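Cytidylyltransferase (Leptospira borgpetersenii serovar Hardjo-bovis, PDB 6OEW) probably transfers a cytidylyl group from CTP to an acceptor, as a metal-dependent nucleotidyltransferase of the GT-A type. Local coordinates at residues L199-D202 / D206-T209. Residues are numbered along the deposited sequence; the frame is centred on the assembly and turned at random. Where two conformers were deposited one is given.
Sequences LTID and DYET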
ATOM      1  N   LEU A 199      -3.527 -10.120   5.947  1.00 34.69           N
ATOM      2  CA  LEU A 199      -2.337  -9.538   6.550  1.00 39.60           C
ATOM      3  C   LEU A 199      -2.393  -8.015   6.511  1.00 39.17           C
ATOM      4  O   LEU A 199      -1.359  -7.342   6.542  1.00 34.94           O
ATOM      5  CB  LEU A 199      -1.078 -10.087   5.859  1.00 34.45           C
ATOM      6  CG  LEU A 199      -0.947 -11.613   6.026  1.00 36.83           C
ATOM      7  CD1 LEU A 199       0.200 -12.191   5.209  1.00 41.64           C
ATOM      8  CD2 LEU A 199      -0.798 -11.986   7.498  1.00 42.85           C
ATOM      9  N   THR A 200      -3.590  -7.459   6.447  1.00 35.90           N
ATOM     10  CA  THR A 200      -3.785  -6.032   6.609  1.00 31.89           C
ATOM     11  C   THR A 200      -4.214  -5.773   8.054  1.00 32.42           C
ATOM     12  O   THR A 200      -4.534  -6.714   8.797  1.00 36.93           O
ATOM     13  CB  THR A 200      -4.822  -5.538   5.594  1.00 42.20           C
ATOM     14  OG1 THR A 200      -5.004  -4.127   5.720  1.00 60.39           O
ATOM     15  CG2 THR A 200      -6.122  -6.271   5.773  1.00 33.72           C
ATOM     16  N   ILE A 201      -4.131  -4.517   8.486  1.00 32.17           N
ATOM     17  CA  ILE A 201      -4.478  -4.185   9.872  1.00 35.00           C
ATOM     18  C   ILE A 201      -5.711  -3.288   9.869  1.00 35.13           C
ATOM     19  O   ILE A 201      -5.665  -2.114   9.472  1.00 34.19           O
ATOM     20  CB  ILE A 201      -3.306  -3.553  10.640  1.00 33.38           C
ATOM     21  CG1 ILE A 201      -3.771  -3.192  12.059  1.00 35.81           C
ATOM     22  CG2 ILE A 201      -2.689  -2.348   9.884  1.00 34.31           C
ATOM     23  CD1 ILE A 201      -2.674  -3.230  13.068  1.00 39.63           C
ATOM     24  N   ASP A 202      -6.828  -3.873  10.288  1.00 35.10           N
ATOM     25  CA  ASP A 202      -8.074  -3.177  10.499  1.00 37.22           C
ATOM     26  C   ASP A 202      -8.713  -3.510  11.837  1.00 38.30           C
ATOM     27  O   ASP A 202      -9.631  -2.796  12.242  1.00 39.82           O
ATOM     28  CB  ASP A 202      -9.079  -3.509   9.392  1.00 38.34           C
ATOM     29  CG  ASP A 202      -8.702  -2.902   8.061  1.00 41.86           C
ATOM     30  OD1 ASP A 202      -8.553  -1.653   7.987  1.00 42.01           O
ATOM     31  OD2 ASP A 202      -8.568  -3.687   7.098  1.00 43.24           O
ATOM     32  N   ASP A 206      -6.231  -8.573  13.716  1.00 39.14           N
ATOM     33  CA  ASP A 206      -5.224  -8.430  12.661  1.00 37.15           C
ATOM     34  C   ASP A 206      -3.867  -8.120  13.269  1.00 38.43           C
ATOM     35  O   ASP A 206      -2.839  -8.699  12.886  1.00 37.55           O
ATOM     36  CB  ASP A 206      -5.595  -7.296  11.705  1.00 34.69           C
ATOM     37  CG  ASP A 206      -6.749  -7.628  10.786  1.00 39.54           C
ATOM     38  OD1 ASP A 206      -7.101  -8.812  10.616  1.00 36.83           O
ATOM     39  OD2 ASP A 206      -7.311  -6.667  10.226  1.00 41.10           O
ATOM     40  N   TYR A 207      -3.856  -7.144  14.178  1.00 38.04           N
ATOM     41  CA  TYR A 207      -2.659  -6.719  14.885  1.00 35.95           C
ATOM     42  C   TYR A 207      -1.976  -7.888  15.577  1.00 37.67           C
ATOM     43  O   TYR A 207      -0.750  -8.029  15.507  1.00 37.92           O
ATOM     44  CB  TYR A 207      -3.053  -5.635  15.897  1.00 36.30           C
ATOM     45  CG  TYR A 207      -1.939  -4.998  16.702  1.00 36.70           C
ATOM     46  CD1 TYR A 207      -0.770  -4.526  16.087  1.00 40.44           C
ATOM     47  CD2 TYR A 207      -2.076  -4.824  18.067  1.00 38.47           C
ATOM     48  CE1 TYR A 207       0.246  -3.922  16.852  1.00 41.41           C
ATOM     49  CE2 TYR A 207      -1.094  -4.220  18.823  1.00 47.68           C
ATOM     50  CZ  TYR A 207       0.065  -3.764  18.221  1.00 43.70           C
ATOM     51  OH  TYR A 207       1.034  -3.174  19.021  1.00 39.41           O
ATOM     52  N   GLU A 208      -2.743  -8.700  16.310  1.00 39.50           N
ATOM     53  CA  GLU A 208      -2.170  -9.849  17.008  0.57 41.48           C
ATOM     54  C   GLU A 208      -1.546 -10.826  16.021  1.00 41.27           C
ATOM     55  O   GLU A 208      -0.466 -11.376  16.265  1.00 42.09           O
ATOM     56  CB  GLU A 208      -3.253 -10.561  17.823  0.57 43.69           C
ATOM     57  CG  GLU A 208      -3.924  -9.699  18.903  0.57 46.97           C
ATOM     58  CD  GLU A 208      -5.120 -10.382  19.570  0.57 51.47           C
ATOM     59  OE1 GLU A 208      -5.651 -11.373  19.025  0.57 52.78           O
ATOM     60  OE2 GLU A 208      -5.534  -9.920  20.647  0.57 51.78           O
ATOM     61  N   THR A 209      -2.248 -11.072  14.911  1.00 40.50           N
ATOM     62  CA  THR A 209      -1.729 -11.923  13.836  1.00 40.39           C
ATOM     63  C   THR A 209      -0.414 -11.382  13.291  1.00 42.00           C
ATOM     64  O   THR A 209       0.570 -12.123  13.127  1.00 42.79           O
ATOM     65  CB  THR A 209      -2.766 -12.001  12.707  1.00 39.82           C
ATOM     66  OG1 THR A 209      -3.969 -12.601  13.205  1.00 41.60           O
ATOM     67  CG2 THR A 209      -2.226 -12.816  11.491  1.00 39.87           C
TER
HETATM   68  O   HOH W   1      -8.365  -6.548   7.891  1.00 49.18           O
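Ile-201 and Asp-206 bring the backbones closest, their CA atoms 5.1 Å apart, where the loop 199-202 passes the first turns of helix 204-214 and turns straight into it. From the helix Asp-206 reaches back, its CG beside its own backbone N (chi1 -73°), and OD2 takes the N-H of Asp-202 through the lone pair facing away from OD1, with N to OD2 2.8 Å and an N-H...O angle of 155°. OD1 accepts a hydrogen bond from Asn-240 ND2, so both oxygens are held. A water donates to both Asp-206 OD2 (2.6 Å) and Asp-202 OD2 (3.0 Å), bridging two carboxylates whose OD2 atoms stand 4.5 Å apart. Thr-200 O stands 3.1 Å from Asp-206 OD2, acceptor against acceptor. Next to this, Ile-201 and Tyr-207 lie side by side, pointing the same way: Ile-201 CD1 lies 3.7 Å from Tyr-207 CB and meets the ring obliquely, while the phenol OH bonds to Pro-31 O. More loosely, Leu-199 CD2 approaches Thr-209 CG2. The side chain of Asp-202 is about 4 Å from a magnesium ion and salt-bridges Lys-27 through OD1; Thr-200 OG1 bonds to O of Asp-108, a magnesium-binding residue. Asp-206 thus probably steadies the loop near the metal, while the Asp-202 N-H, the water and Lys-27 probably offset the crowding of acceptors and neighbouring carboxylates.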